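Local coordinates for fatty-acid-binding protein 1 (Arabidopsis thaliana, PDB 4DOO) that binds fatty acids, preferentially saturated ones, through a chalcone-isomerase-like fold and may take part in alpha-linolenic acid metabolism in the chloroplast, at residues G46-C51 with K86-L91; R23-G28 with D197-L202; N105-S110 with S129-F134. One frame throughout, in Å; residues are numbered along the deposited sequence.

In the fold
Contacts 1 and 2 share the antiparallel sheet of this chalcone-isomerase-like domain. Contact 1 joins strands 39-50 and 87-93. It is the most central: its centre is about 7 Å from that of the chain, and 8 of its 10 touching residues are buried. Contact 2 lays helix 189-202 on strand 22-33, where backbone hydrogen bonds join Val47 to Leu25 and Gly26. Contact 3 pairs helix 100-118 with segment 129-134 at the lauric acid pocket, across the chain's centre from contact 2. Contacts 2 and 3 lie farther out (about 12 and 15 Å), each with two of five touching residues partly exposed. The chemistry runs from backbone ladder to leucine packing with one amide bond to aromatic cluster.

Contact 1 of 3, residues G46-C51 with K86-L91; sequences GVYADC and KMTIRL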
ATOM      1  N   GLY A  46       2.344  -0.040  -6.644  1.00 13.21           N
ATOM      2  CA  GLY A  46       1.074   0.202  -7.293  1.00 12.37           C
ATOM      3  C   GLY A  46      -0.001  -0.130  -6.281  1.00 11.62           C
ATOM      4  O   GLY A  46       0.071  -1.168  -5.622  1.00 11.09           O
ATOM      5  N   VAL A  47      -0.983   0.752  -6.140  1.00 10.53           N
ATOM      6  CA  VAL A  47      -2.057   0.535  -5.179  1.00 11.94           C
ATOM      7  C   VAL A  47      -3.338   0.136  -5.905  1.00 11.29           C
ATOM      8  O   VAL A  47      -3.830   0.876  -6.761  1.00 10.41           O
ATOM      9  CB  VAL A  47      -2.327   1.807  -4.349  1.00 14.46           C
ATOM     10  CG1 VAL A  47      -3.395   1.522  -3.299  1.00 12.67           C
ATOM     11  CG2 VAL A  47      -1.038   2.281  -3.682  1.00 15.70           C
ATOM     12  N   TYR A  48      -3.864  -1.037  -5.548  1.00 12.87           N
ATOM     13  CA  TYR A  48      -5.081  -1.588  -6.144  1.00 12.98           C
ATOM     14  C   TYR A  48      -6.224  -1.661  -5.131  1.00 13.94           C
ATOM     15  O   TYR A  48      -5.993  -1.907  -3.952  1.00 15.97           O
ATOM     16  CB  TYR A  48      -4.837  -3.010  -6.655  1.00 14.60           C
ATOM     17  CG  TYR A  48      -3.805  -3.141  -7.744  1.00 13.18           C
ATOM     18  CD1 TYR A  48      -2.439  -3.102  -7.453  1.00 12.52           C
ATOM     19  CD2 TYR A  48      -4.194  -3.328  -9.067  1.00 10.75           C
ATOM     20  CE1 TYR A  48      -1.485  -3.249  -8.453  1.00 10.79           C
ATOM     21  CE2 TYR A  48      -3.247  -3.475 -10.080  1.00 12.04           C
ATOM     22  CZ  TYR A  48      -1.896  -3.438  -9.765  1.00 10.49           C
ATOM     23  OH  TYR A  48      -0.953  -3.583 -10.760  1.00 14.49           O
ATOM     24  N   ALA A  49      -7.448  -1.463  -5.605  1.00 12.84           N
ATOM     25  CA  ALA A  49      -8.628  -1.530  -4.742  1.00 14.42           C
ATOM     26  C   ALA A  49      -9.754  -2.270  -5.469  1.00 14.85           C
ATOM     27  O   ALA A  49      -9.947  -2.092  -6.669  1.00 14.00           O
ATOM     28  CB  ALA A  49      -9.082  -0.125  -4.359  1.00 13.75           C
ATOM     29  N   ASP A  50     -10.486  -3.103  -4.736  1.00 16.74           N
ATOM     30  CA  ASP A  50     -11.594  -3.860  -5.309  1.00 17.22           C
ATOM     31  C   ASP A  50     -12.716  -2.900  -5.691  1.00 14.63           C
ATOM     32  O   ASP A  50     -13.201  -2.130  -4.860  1.00 14.96           O
ATOM     33  CB  ASP A  50     -12.103  -4.895  -4.299  1.00 17.70           C
ATOM     34  CG  ASP A  50     -13.284  -5.687  -4.824  1.00 22.36           C
ATOM     35  OD1 ASP A  50     -14.420  -5.167  -4.797  1.00 21.60           O
ATOM     36  OD2 ASP A  50     -13.072  -6.829  -5.278  1.00 24.89           O
ATOM     37  N   CYS A  51     -13.121  -2.953  -6.955  1.00 12.39           N
ATOM     38  CA  CYS A  51     -14.161  -2.076  -7.481  1.00 17.53           C
ATOM     39  C   CYS A  51     -15.482  -2.128  -6.738  1.00 16.89           C
ATOM     40  O   CYS A  51     -16.040  -1.089  -6.385  1.00 18.27           O
ATOM     41  CB  CYS A  51     -14.415  -2.393  -8.955  1.00 23.16           C
ATOM     42  SG  CYS A  51     -13.014  -2.027 -10.008  1.00 34.83           S
ATOM     43  N   LYS A  86     -11.087  -4.605  -0.027  1.00 14.77           N
ATOM     44  CA  LYS A  86      -9.957  -5.446  -0.396  1.00 16.26           C
ATOM     45  C   LYS A  86      -9.002  -4.607  -1.232  1.00 15.36           C
ATOM     46  O   LYS A  86      -9.413  -3.938  -2.181  1.00 14.07           O
ATOM     47  CB  LYS A  86     -10.429  -6.658  -1.201  1.00 18.11           C
ATOM     48  CG  LYS A  86     -11.196  -7.676  -0.363  1.00 19.96           C
ATOM     49  CD  LYS A  86     -11.589  -8.909  -1.172  1.00 20.59           C
ATOM     50  CE  LYS A  86     -12.580  -8.585  -2.275  1.00 22.94           C
ATOM     51  NZ  LYS A  86     -13.851  -8.025  -1.728  1.00 22.44           N
ATOM     52  N   MET A  87      -7.728  -4.642  -0.870  1.00 13.59           N
ATOM     53  CA  MET A  87      -6.725  -3.883  -1.589  1.00 13.43           C
ATOM     54  C   MET A  87      -5.432  -4.663  -1.733  1.00 16.07           C
ATOM     55  O   MET A  87      -5.180  -5.630  -1.003  1.00 16.43           O
ATOM     56  CB  MET A  87      -6.414  -2.581  -0.854  1.00 13.05           C
ATOM     57  CG  MET A  87      -7.605  -1.679  -0.597  1.00 20.53           C
ATOM     58  SD  MET A  87      -7.040  -0.132   0.125  1.00 20.79           S
ATOM     59  CE  MET A  87      -8.512   0.893  -0.053  1.00 26.21           C
ATOM     60  N   THR A  88      -4.611  -4.226  -2.677  1.00 15.55           N
ATOM     61  CA  THR A  88      -3.315  -4.845  -2.904  1.00 15.57           C
ATOM     62  C   THR A  88      -2.290  -3.745  -3.123  1.00 13.23           C
ATOM     63  O   THR A  88      -2.563  -2.759  -3.813  1.00 14.00           O
ATOM     64  CB  THR A  88      -3.304  -5.754  -4.160  1.00 18.72           C
ATOM     65  OG1 THR A  88      -4.152  -6.885  -3.948  1.00 20.66           O
ATOM     66  CG2 THR A  88      -1.883  -6.257  -4.444  1.00 21.21           C
ATOM     67  N   ILE A  89      -1.129  -3.908  -2.500  1.00 14.12           N
ATOM     68  CA  ILE A  89      -0.024  -2.977  -2.673  1.00 12.50           C
ATOM     69  C   ILE A  89       1.064  -3.848  -3.291  1.00 10.93           C
ATOM     70  O   ILE A  89       1.584  -4.748  -2.636  1.00 13.56           O
ATOM     71  CB  ILE A  89       0.516  -2.422  -1.329  1.00 12.12           C
ATOM     72  CG1 ILE A  89      -0.578  -1.659  -0.582  1.00 14.14           C
ATOM     73  CG2 ILE A  89       1.715  -1.514  -1.593  1.00 15.85           C
ATOM     74  CD1 ILE A  89      -1.136  -0.481  -1.352  1.00 19.38           C
ATOM     75  N   ARG A  90       1.376  -3.617  -4.559  1.00  9.16           N
ATOM     76  CA  ARG A  90       2.421  -4.395  -5.212  1.00 11.25           C
ATOM     77  C   ARG A  90       3.712  -3.596  -5.245  1.00 11.00           C
ATOM     78  O   ARG A  90       3.748  -2.477  -5.766  1.00 12.10           O
ATOM     79  CB  ARG A  90       2.010  -4.775  -6.636  1.00 11.60           C
ATOM     80  CG  ARG A  90       3.157  -5.342  -7.465  1.00 15.19           C
ATOM     81  CD  ARG A  90       2.643  -5.984  -8.743  1.00 18.44           C
ATOM     82  NE  ARG A  90       1.797  -7.136  -8.444  1.00 20.61           N
ATOM     83  CZ  ARG A  90       1.251  -7.921  -9.366  1.00 22.67           C
ATOM     84  NH1 ARG A  90       1.461  -7.682 -10.655  1.00 22.29           N
ATOM     85  NH2 ARG A  90       0.495  -8.946  -8.995  1.00 22.88           N
ATOM     86  N   LEU A  91       4.766  -4.168  -4.668  1.00 12.07           N
ATOM     87  CA  LEU A  91       6.070  -3.520  -4.632  1.00 13.53           C
ATOM     88  C   LEU A  91       6.998  -4.222  -5.607  1.00 12.83           C
ATOM     89  O   LEU A  91       6.980  -5.446  -5.706  1.00 14.09           O
ATOM     90  CB  LEU A  91       6.705  -3.619  -3.237  1.00 10.10           C
ATOM     91  CG  LEU A  91       6.024  -3.041  -2.001  1.00 16.43           C
ATOM     92  CD1 LEU A  91       4.843  -3.906  -1.612  1.00 17.38           C
ATOM     93  CD2 LEU A  91       7.031  -2.986  -0.860  1.00 14.71           C
TER
HETATM   94  O   HOH W   1     -16.002  -7.712  -3.497  1.00 33.83           O
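Lys86 O opens the pairing by accepting Asp50 N at 2.9 Å. The Lys86 side chain lies beside that of Asp50, bent at chi3 and chi4 (-65° and -61°), which brings NZ to a long salt bridge of 3.8 Å with Asp50 OD2. NZ also has a salt bridge to Asp53, whose backbone N is capped by Asp50 OD1 at the start of helix 51-61. Met87 faces Ala49 as an antiparallel non-hydrogen-bonded pair, and its CG packs on Ala49 CB at 4.3 Å. Thr88 and Tyr48 form a hydrogen-bonded pair. Tyr48 N gives a nearly straight 2.8 Å bond to Thr88 O, and this oxygen also lies at the edge of the Tyr48 ring. The return bond, Thr88 N to Tyr48 O, is 3.0 Å, its donor above the carbonyl plane. On the same face as Met87, Ile89 CD1 touches CG1 and CG2 of Val47, each at 3.6 Å. Arg90 closes the ladder with two backbone bonds to Gly46. The Val47 and Ile89 face is thus apolar; on the other, Tyr48 OH and Thr88 OG1 hydrogen-bond Pro15 O and Arg22, and Arg90 NE forms a salt bridge with Asp147. The one salt bridge between the two segments lies where helix 51-61 starts.

Contact 2 of 3, residues R23-G28 with D197-L202; sequences RLLGVG and DNAASL
The Asn198 amide meets Leu25 O in its own plane, while Leu202 CD1 approaches the Arg23 guanidinium obliquely. The contact is a helix-on-sheet packing in the chalcone-isomerase-like fold: segment 197-202 of helix 189-202 runs nearly antiparallel to segment 23-28 of strand 22-33, the segment axes 7.9 Å apart at closest. Leu25 and Gly26 form a classic beta bulge opposite Val47. From this bulge Leu25 turns its side chain toward the helix. Its CG stands anti to the carbonyl carbon (chi1 -56°), and its two methyls meet different helix residues. CD1 rests on Ala199 CB at 4.0 Å. CD2 meets Asn198 CB at 3.8 Å and Leu202 CD2 at 4.1 Å, with the two leucine side chains crossing at about a right angle. Nearer the start of the strand segment, Arg23 CG touches Leu202 CD1. Leu202 also packs on Cys51 and Val54 of helix 51-61. An alanine in place of Asn198 would probably leave Leu25 O without its amide donor from the helix. The bond at stake is Asn198 ND2 to Leu25 O, 2.8 Å long and straight at 167°, with the donor tilted 24° from the carbonyl plane.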
ATOM      1  N   ARG A  23      -8.643  -2.979  -9.242  1.00 17.83           N
ATOM      2  CA  ARG A  23      -8.104  -1.984 -10.166  1.00 18.75           C
ATOM      3  C   ARG A  23      -6.946  -1.146  -9.646  1.00 17.94           C
ATOM      4  O   ARG A  23      -6.959  -0.677  -8.510  1.00 15.78           O
ATOM      5  CB  ARG A  23      -9.209  -1.029 -10.618  1.00 22.84           C
ATOM      6  CG  ARG A  23     -10.447  -1.718 -11.160  1.00 31.45           C
ATOM      7  CD  ARG A  23     -10.156  -2.624 -12.350  1.00 40.31           C
ATOM      8  NE  ARG A  23     -11.343  -3.382 -12.740  1.00 48.03           N
ATOM      9  CZ  ARG A  23     -12.477  -2.830 -13.171  1.00 52.50           C
ATOM     10  NH1 ARG A  23     -12.581  -1.509 -13.279  1.00 53.82           N
ATOM     11  NH2 ARG A  23     -13.521  -3.597 -13.462  1.00 53.81           N
ATOM     12  N   LEU A  24      -5.950  -0.945 -10.502  1.00 16.24           N
ATOM     13  CA  LEU A  24      -4.796  -0.120 -10.152  1.00 13.89           C
ATOM     14  C   LEU A  24      -5.284   1.324 -10.140  1.00 13.93           C
ATOM     15  O   LEU A  24      -5.796   1.825 -11.152  1.00 13.24           O
ATOM     16  CB  LEU A  24      -3.692  -0.273 -11.200  1.00 13.43           C
ATOM     17  CG  LEU A  24      -2.441   0.583 -10.997  1.00 15.97           C
ATOM     18  CD1 LEU A  24      -1.763   0.199  -9.679  1.00 14.08           C
ATOM     19  CD2 LEU A  24      -1.487   0.377 -12.181  1.00 14.05           C
ATOM     20  N   LEU A  25      -5.121   1.996  -9.004  1.00 10.19           N
ATOM     21  CA  LEU A  25      -5.568   3.380  -8.874  1.00 11.53           C
ATOM     22  C   LEU A  25      -4.434   4.394  -8.743  1.00  9.85           C
ATOM     23  O   LEU A  25      -4.619   5.589  -8.987  1.00 12.75           O
ATOM     24  CB  LEU A  25      -6.507   3.507  -7.673  1.00 11.40           C
ATOM     25  CG  LEU A  25      -7.733   2.588  -7.669  1.00 15.07           C
ATOM     26  CD1 LEU A  25      -8.527   2.826  -6.398  1.00 15.02           C
ATOM     27  CD2 LEU A  25      -8.601   2.855  -8.898  1.00 15.59           C
ATOM     28  N   GLY A  26      -3.258   3.928  -8.353  1.00 13.18           N
ATOM     29  CA  GLY A  26      -2.139   4.841  -8.210  1.00 13.68           C
ATOM     30  C   GLY A  26      -0.804   4.129  -8.254  1.00 14.11           C
ATOM     31  O   GLY A  26      -0.686   2.993  -7.801  1.00 12.99           O
ATOM     32  N   VAL A  27       0.198   4.801  -8.809  1.00 14.43           N
ATOM     33  CA  VAL A  27       1.541   4.240  -8.907  1.00 12.93           C
ATOM     34  C   VAL A  27       2.538   5.269  -8.398  1.00 14.69           C
ATOM     35  O   VAL A  27       2.472   6.439  -8.770  1.00 12.30           O
ATOM     36  CB  VAL A  27       1.876   3.877 -10.369  1.00 15.03           C
ATOM     37  CG1 VAL A  27       3.343   3.460 -10.488  1.00 18.07           C
ATOM     38  CG2 VAL A  27       0.971   2.749 -10.829  1.00 14.12           C
ATOM     39  N   GLY A  28       3.462   4.832  -7.547  1.00 15.12           N
ATOM     40  CA  GLY A  28       4.446   5.750  -7.005  1.00 15.32           C
ATOM     41  C   GLY A  28       5.802   5.128  -6.725  1.00 16.19           C
ATOM     42  O   GLY A  28       6.050   3.964  -7.055  1.00 14.40           O
ATOM     43  N   ASP A 197      -8.174  10.377  -6.470  1.00 13.55           N
ATOM     44  CA  ASP A 197      -8.896  10.863  -7.641  1.00 15.85           C
ATOM     45  C   ASP A 197      -9.579   9.693  -8.341  1.00 14.66           C
ATOM     46  O   ASP A 197     -10.759   9.767  -8.675  1.00 14.85           O
ATOM     47  CB  ASP A 197      -7.958  11.544  -8.650  1.00 17.38           C
ATOM     48  CG  ASP A 197      -7.510  12.936  -8.215  1.00 23.14           C
ATOM     49  OD1 ASP A 197      -8.154  13.539  -7.333  1.00 20.46           O
ATOM     50  OD2 ASP A 197      -6.512  13.438  -8.781  1.00 23.33           O
ATOM     51  N   ASN A 198      -8.837   8.607  -8.557  1.00 13.88           N
ATOM     52  CA  ASN A 198      -9.394   7.452  -9.248  1.00 14.63           C
ATOM     53  C   ASN A 198     -10.359   6.633  -8.399  1.00 14.41           C
ATOM     54  O   ASN A 198     -11.280   6.012  -8.932  1.00 12.79           O
ATOM     55  CB  ASN A 198      -8.267   6.566  -9.808  1.00 14.46           C
ATOM     56  CG  ASN A 198      -7.444   7.282 -10.872  1.00 20.78           C
ATOM     57  OD1 ASN A 198      -7.997   7.996 -11.716  1.00 18.70           O
ATOM     58  ND2 ASN A 198      -6.125   7.095 -10.841  1.00 15.10           N
ATOM     59  N   ALA A 199     -10.158   6.632  -7.084  1.00 12.06           N
ATOM     60  CA  ALA A 199     -11.061   5.900  -6.199  1.00 12.79           C
ATOM     61  C   ALA A 199     -12.411   6.615  -6.224  1.00 13.20           C
ATOM     62  O   ALA A 199     -13.466   5.980  -6.186  1.00 13.73           O
ATOM     63  CB  ALA A 199     -10.509   5.868  -4.761  1.00  9.70           C
ATOM     64  N   ALA A 200     -12.365   7.941  -6.301  1.00 12.41           N
ATOM     65  CA  ALA A 200     -13.577   8.752  -6.333  1.00 14.74           C
ATOM     66  C   ALA A 200     -14.339   8.537  -7.639  1.00 15.50           C
ATOM     67  O   ALA A 200     -15.568   8.606  -7.671  1.00 15.53           O
ATOM     68  CB  ALA A 200     -13.223  10.228  -6.174  1.00 15.76           C
ATOM     69  N   SER A 201     -13.602   8.267  -8.712  1.00 15.44           N
ATOM     70  CA  SER A 201     -14.202   8.053 -10.027  1.00 16.52           C
ATOM     71  C   SER A 201     -14.667   6.618 -10.242  1.00 17.12           C
ATOM     72  O   SER A 201     -15.616   6.369 -10.983  1.00 14.96           O
ATOM     73  CB  SER A 201     -13.195   8.402 -11.131  1.00 18.82           C
ATOM     74  OG  SER A 201     -12.738   9.737 -11.022  1.00 27.61           O
ATOM     75  N   LEU A 202     -13.987   5.680  -9.592  1.00 18.40           N
ATOM     76  CA  LEU A 202     -14.267   4.253  -9.733  1.00 20.85           C
ATOM     77  C   LEU A 202     -15.725   3.834  -9.576  1.00 22.20           C
ATOM     78  O   LEU A 202     -16.177   2.901 -10.236  1.00 24.26           O
ATOM     79  CB  LEU A 202     -13.385   3.463  -8.757  1.00 18.68           C
ATOM     80  CG  LEU A 202     -13.301   1.948  -8.938  1.00 23.14           C
ATOM     81  CD1 LEU A 202     -12.886   1.617 -10.370  1.00 25.99           C
ATOM     82  CD2 LEU A 202     -12.301   1.380  -7.943  1.00 20.46           C
TER

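Contact 3 of 3, residues N105-S110 with S129-F134; sequences NAFQES and SFTSLF. With DAO (lauric acid), chain C; DAO (lauric acid), chain D.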
ATOM      1  N   ASN A 105      15.272  -3.346   9.351  1.00 24.57           N
ATOM      2  CA  ASN A 105      15.297  -2.188  10.236  1.00 25.33           C
ATOM      3  C   ASN A 105      14.430  -1.065   9.670  1.00 22.48           C
ATOM      4  O   ASN A 105      13.755  -0.356  10.416  1.00 22.97           O
ATOM      5  CB  ASN A 105      16.738  -1.696  10.420  1.00 27.38           C
ATOM      6  CG  ASN A 105      17.506  -2.511  11.448  1.00 34.36           C
ATOM      7  OD1 ASN A 105      17.183  -3.671  11.706  1.00 36.45           O
ATOM      8  ND2 ASN A 105      18.539  -1.909  12.031  1.00 38.62           N
ATOM      9  N   ALA A 106      14.437  -0.920   8.348  1.00 20.10           N
ATOM     10  CA  ALA A 106      13.657   0.124   7.691  1.00 19.51           C
ATOM     11  C   ALA A 106      12.148  -0.060   7.806  1.00 20.73           C
ATOM     12  O   ALA A 106      11.438   0.899   8.125  1.00 19.56           O
ATOM     13  CB  ALA A 106      14.056   0.236   6.220  1.00 20.93           C
ATOM     14  N   PHE A 107      11.639  -1.265   7.548  1.00 19.05           N
ATOM     15  CA  PHE A 107      10.194  -1.444   7.656  1.00 18.83           C
ATOM     16  C   PHE A 107       9.741  -1.569   9.110  1.00 19.56           C
ATOM     17  O   PHE A 107       8.580  -1.334   9.422  1.00 19.03           O
ATOM     18  CB  PHE A 107       9.688  -2.620   6.786  1.00 20.10           C
ATOM     19  CG  PHE A 107      10.059  -3.995   7.284  1.00 20.65           C
ATOM     20  CD1 PHE A 107       9.535  -4.496   8.473  1.00 19.92           C
ATOM     21  CD2 PHE A 107      10.880  -4.817   6.518  1.00 22.49           C
ATOM     22  CE1 PHE A 107       9.819  -5.794   8.890  1.00 22.72           C
ATOM     23  CE2 PHE A 107      11.172  -6.123   6.927  1.00 23.82           C
ATOM     24  CZ  PHE A 107      10.640  -6.609   8.114  1.00 23.72           C
ATOM     25  N   GLN A 108      10.657  -1.920  10.006  1.00 19.52           N
ATOM     26  CA  GLN A 108      10.286  -2.007  11.412  1.00 22.12           C
ATOM     27  C   GLN A 108      10.065  -0.584  11.911  1.00 21.78           C
ATOM     28  O   GLN A 108       9.188  -0.332  12.740  1.00 22.13           O
ATOM     29  CB  GLN A 108      11.378  -2.713  12.217  1.00 23.41           C
ATOM     30  CG  GLN A 108      11.277  -4.228  12.118  1.00 26.22           C
ATOM     31  CD  GLN A 108      12.552  -4.944  12.524  1.00 29.60           C
ATOM     32  OE1 GLN A 108      12.582  -6.170  12.612  1.00 32.02           O
ATOM     33  NE2 GLN A 108      13.613  -4.182  12.763  1.00 26.65           N
ATOM     34  N   GLU A 109      10.846   0.351  11.381  1.00 19.11           N
ATOM     35  CA  GLU A 109      10.718   1.752  11.756  1.00 23.56           C
ATOM     36  C   GLU A 109       9.460   2.383  11.150  1.00 22.74           C
ATOM     37  O   GLU A 109       8.656   2.984  11.866  1.00 21.61           O
ATOM     38  CB  GLU A 109      11.947   2.545  11.301  1.00 26.18           C
ATOM     39  CG  GLU A 109      12.037   3.941  11.908  1.00 31.96           C
ATOM     40  CD  GLU A 109      13.350   4.638  11.587  1.00 35.04           C
ATOM     41  OE1 GLU A 109      13.572   4.983  10.406  1.00 40.36           O
ATOM     42  OE2 GLU A 109      14.165   4.837  12.515  1.00 34.58           O
ATOM     43  N   SER A 110       9.288   2.244   9.836  1.00 20.83           N
ATOM     44  CA  SER A 110       8.128   2.829   9.160  1.00 22.09           C
ATOM     45  C   SER A 110       6.812   2.234   9.662  1.00 21.23           C
ATOM     46  O   SER A 110       5.895   2.963  10.041  1.00 19.35           O
ATOM     47  CB  SER A 110       8.243   2.636   7.642  1.00 24.52           C
ATOM     48  OG  SER A 110       8.269   1.264   7.300  1.00 24.43           O
ATOM     49  N   SER A 129       5.129 -10.192  14.551  1.00 26.23           N
ATOM     50  CA  SER A 129       4.400 -11.165  13.744  1.00 25.92           C
ATOM     51  C   SER A 129       4.539 -10.800  12.268  1.00 25.76           C
ATOM     52  O   SER A 129       4.504 -11.671  11.391  1.00 26.25           O
ATOM     53  CB  SER A 129       2.918 -11.201  14.141  1.00 28.73           C
ATOM     54  OG  SER A 129       2.270  -9.971  13.868  1.00 33.83           O
ATOM     55  N   PHE A 130       4.694  -9.507  11.997  1.00 24.31           N
ATOM     56  CA  PHE A 130       4.861  -9.034  10.625  1.00 24.40           C
ATOM     57  C   PHE A 130       6.280  -9.369  10.175  1.00 22.08           C
ATOM     58  O   PHE A 130       6.490  -9.947   9.110  1.00 20.80           O
ATOM     59  CB  PHE A 130       4.638  -7.522  10.547  1.00 23.32           C
ATOM     60  CG  PHE A 130       4.808  -6.955   9.164  1.00 22.37           C
ATOM     61  CD1 PHE A 130       3.959  -7.337   8.130  1.00 22.12           C
ATOM     62  CD2 PHE A 130       5.824  -6.043   8.895  1.00 21.90           C
ATOM     63  CE1 PHE A 130       4.119  -6.818   6.840  1.00 21.14           C
ATOM     64  CE2 PHE A 130       5.994  -5.518   7.613  1.00 21.60           C
ATOM     65  CZ  PHE A 130       5.137  -5.908   6.584  1.00 23.21           C
ATOM     66  N   THR A 131       7.251  -9.005  11.004  1.00 24.35           N
ATOM     67  CA  THR A 131       8.657  -9.269  10.717  1.00 23.64           C
ATOM     68  C   THR A 131       8.900 -10.749  10.416  1.00 25.64           C
ATOM     69  O   THR A 131       9.615 -11.093   9.470  1.00 23.21           O
ATOM     70  CB  THR A 131       9.546  -8.870  11.916  1.00 24.98           C
ATOM     71  OG1 THR A 131       9.433  -7.461  12.148  1.00 26.14           O
ATOM     72  CG2 THR A 131      11.010  -9.222  11.643  1.00 20.63           C
ATOM     73  N   SER A 132       8.303 -11.619  11.227  1.00 25.69           N
ATOM     74  CA  SER A 132       8.465 -13.060  11.069  1.00 27.67           C
ATOM     75  C   SER A 132       8.043 -13.582   9.700  1.00 26.53           C
ATOM     76  O   SER A 132       8.472 -14.658   9.284  1.00 25.31           O
ATOM     77  CB  SER A 132       7.686 -13.806  12.160  1.00 29.87           C
ATOM     78  OG  SER A 132       8.210 -13.516  13.444  1.00 34.02           O
ATOM     79  N   LEU A 133       7.200 -12.833   9.001  1.00 25.63           N
ATOM     80  CA  LEU A 133       6.753 -13.254   7.680  1.00 24.84           C
ATOM     81  C   LEU A 133       7.929 -13.325   6.708  1.00 24.50           C
ATOM     82  O   LEU A 133       7.893 -14.073   5.727  1.00 25.65           O
ATOM     83  CB  LEU A 133       5.699 -12.283   7.137  1.00 26.25           C
ATOM     84  CG  LEU A 133       4.363 -12.164   7.881  1.00 24.23           C
ATOM     85  CD1 LEU A 133       3.494 -11.122   7.186  1.00 22.94           C
ATOM     86  CD2 LEU A 133       3.652 -13.513   7.909  1.00 26.13           C
ATOM     87  N   PHE A 134       8.978 -12.558   6.985  1.00 22.06           N
ATOM     88  CA  PHE A 134      10.144 -12.534   6.104  1.00 25.03           C
ATOM     89  C   PHE A 134      11.378 -13.180   6.726  1.00 27.24           C
ATOM     90  O   PHE A 134      12.503 -12.932   6.289  1.00 27.22           O
ATOM     91  CB  PHE A 134      10.475 -11.092   5.708  1.00 23.60           C
ATOM     92  CG  PHE A 134       9.272 -10.277   5.327  1.00 23.83           C
ATOM     93  CD1 PHE A 134       8.525  -9.620   6.301  1.00 25.50           C
ATOM     94  CD2 PHE A 134       8.866 -10.189   4.001  1.00 24.39           C
ATOM     95  CE1 PHE A 134       7.391  -8.887   5.960  1.00 23.60           C
ATOM     96  CE2 PHE A 134       7.731  -9.459   3.649  1.00 24.60           C
ATOM     97  CZ  PHE A 134       6.993  -8.808   4.630  1.00 24.26           C
TER
HETATM   98  O1  DAO C 301       9.457   1.097   4.759  1.00 22.31           O
HETATM   99  O2  DAO C 301       8.892   1.031   2.629  1.00 17.68           O
HETATM  100  C1  DAO C 301       8.701   0.725   3.830  1.00 24.46           C
HETATM  101  C2  DAO C 301       7.512  -0.146   4.171  1.00 24.33           C
HETATM  102  C3  DAO C 301       7.726  -1.548   3.626  1.00 25.00           C
HETATM  103  C4  DAO C 301       6.632  -2.506   4.118  1.00 23.86           C
HETATM  104  C5  DAO C 301       6.666  -3.824   3.342  1.00 25.69           C
HETATM  105  C6  DAO C 301       7.736  -4.766   3.888  1.00 26.06           C
HETATM  106  C7  DAO C 301       8.216  -5.737   2.822  1.00 28.69           C
HETATM  107  C8  DAO C 301       9.559  -6.328   3.221  1.00 31.63           C
HETATM  108  C9  DAO C 301      10.142  -7.177   2.105  1.00 34.69           C
HETATM  109  C10 DAO C 301      11.447  -7.824   2.558  1.00 39.34           C
HETATM  110  C11 DAO C 301      11.674  -9.146   1.832  1.00 40.17           C
HETATM  111  C12 DAO C 301      13.061  -9.679   2.114  1.00 40.29           C
HETATM  112  O1  DAO D 302      22.401   3.795   1.615  1.00 51.01           O
HETATM  113  O2  DAO D 302      22.193   1.804   0.700  1.00 52.82           O
HETATM  114  C1  DAO D 302      21.701   2.856   1.167  1.00 51.38           C
HETATM  115  C2  DAO D 302      20.196   3.005   1.192  1.00 48.58           C
HETATM  116  C3  DAO D 302      19.619   2.291   2.410  1.00 46.78           C
HETATM  117  C4  DAO D 302      18.383   1.483   2.036  1.00 44.23           C
HETATM  118  C5  DAO D 302      17.122   2.108   2.623  1.00 41.58           C
HETATM  119  C6  DAO D 302      16.244   1.051   3.279  1.00 37.19           C
HETATM  120  C7  DAO D 302      14.835   1.064   2.694  1.00 33.98           C
HETATM  121  C8  DAO D 302      14.227  -0.331   2.727  1.00 32.24           C
HETATM  122  C9  DAO D 302      12.704  -0.282   2.677  1.00 31.56           C
HETATM  123  C10 DAO D 302      12.173  -1.185   1.564  1.00 31.51           C
HETATM  124  C11 DAO D 302      11.378  -2.354   2.128  1.00 28.60           C
HETATM  125  C12 DAO D 302      11.047  -3.357   1.041  1.00 30.03           C
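Phe107, Phe130 and Phe134 meet as an aromatic cluster between helix 100-118 and segment 129-134, in the lauric acid pocket of the chalcone-isomerase-like fold. The ring contacts come first. Phe130 turns its edge to the face of Phe107 in an offset edge-to-face pair. The centroids are 5.5 Å apart and the planes stand at 83°. Phe107 CG sits between the backbone N and the carbonyl carbon (chi1 71°), and this sets the ring against Phe130 and Phe134. Phe134 meets Phe107 obliquely, with CD1 4.1 Å from Phe107 CZ. Within its own segment, Phe134 brings CE1 over one face of Phe130.

The apolar contacts with ligand follow. The alkyl chain of one lauric acid runs past all three rings. Its C8 lies over one face of Phe134, and Leu133 CB covers the opposite face. Its C6 comes to the edge of Phe130. A second lauric acid touches Ala106 CB through C8 at 3.5 Å.

Among the polar groups, Thr131 OG1 sits at the edge of the Phe107 ring, 3.7 Å from CE1, and is hydrogen-bonded to Leu127 O. Gln108 OE1 comes to 3.4 Å from Thr131 OG1, the two side chains crossing at about a right angle. Tyr43 OH and Arg30 NE hydrogen-bond the first lauric acid. From helix 100-118, Ser110 OG donates to its O1 at 2.8 Å.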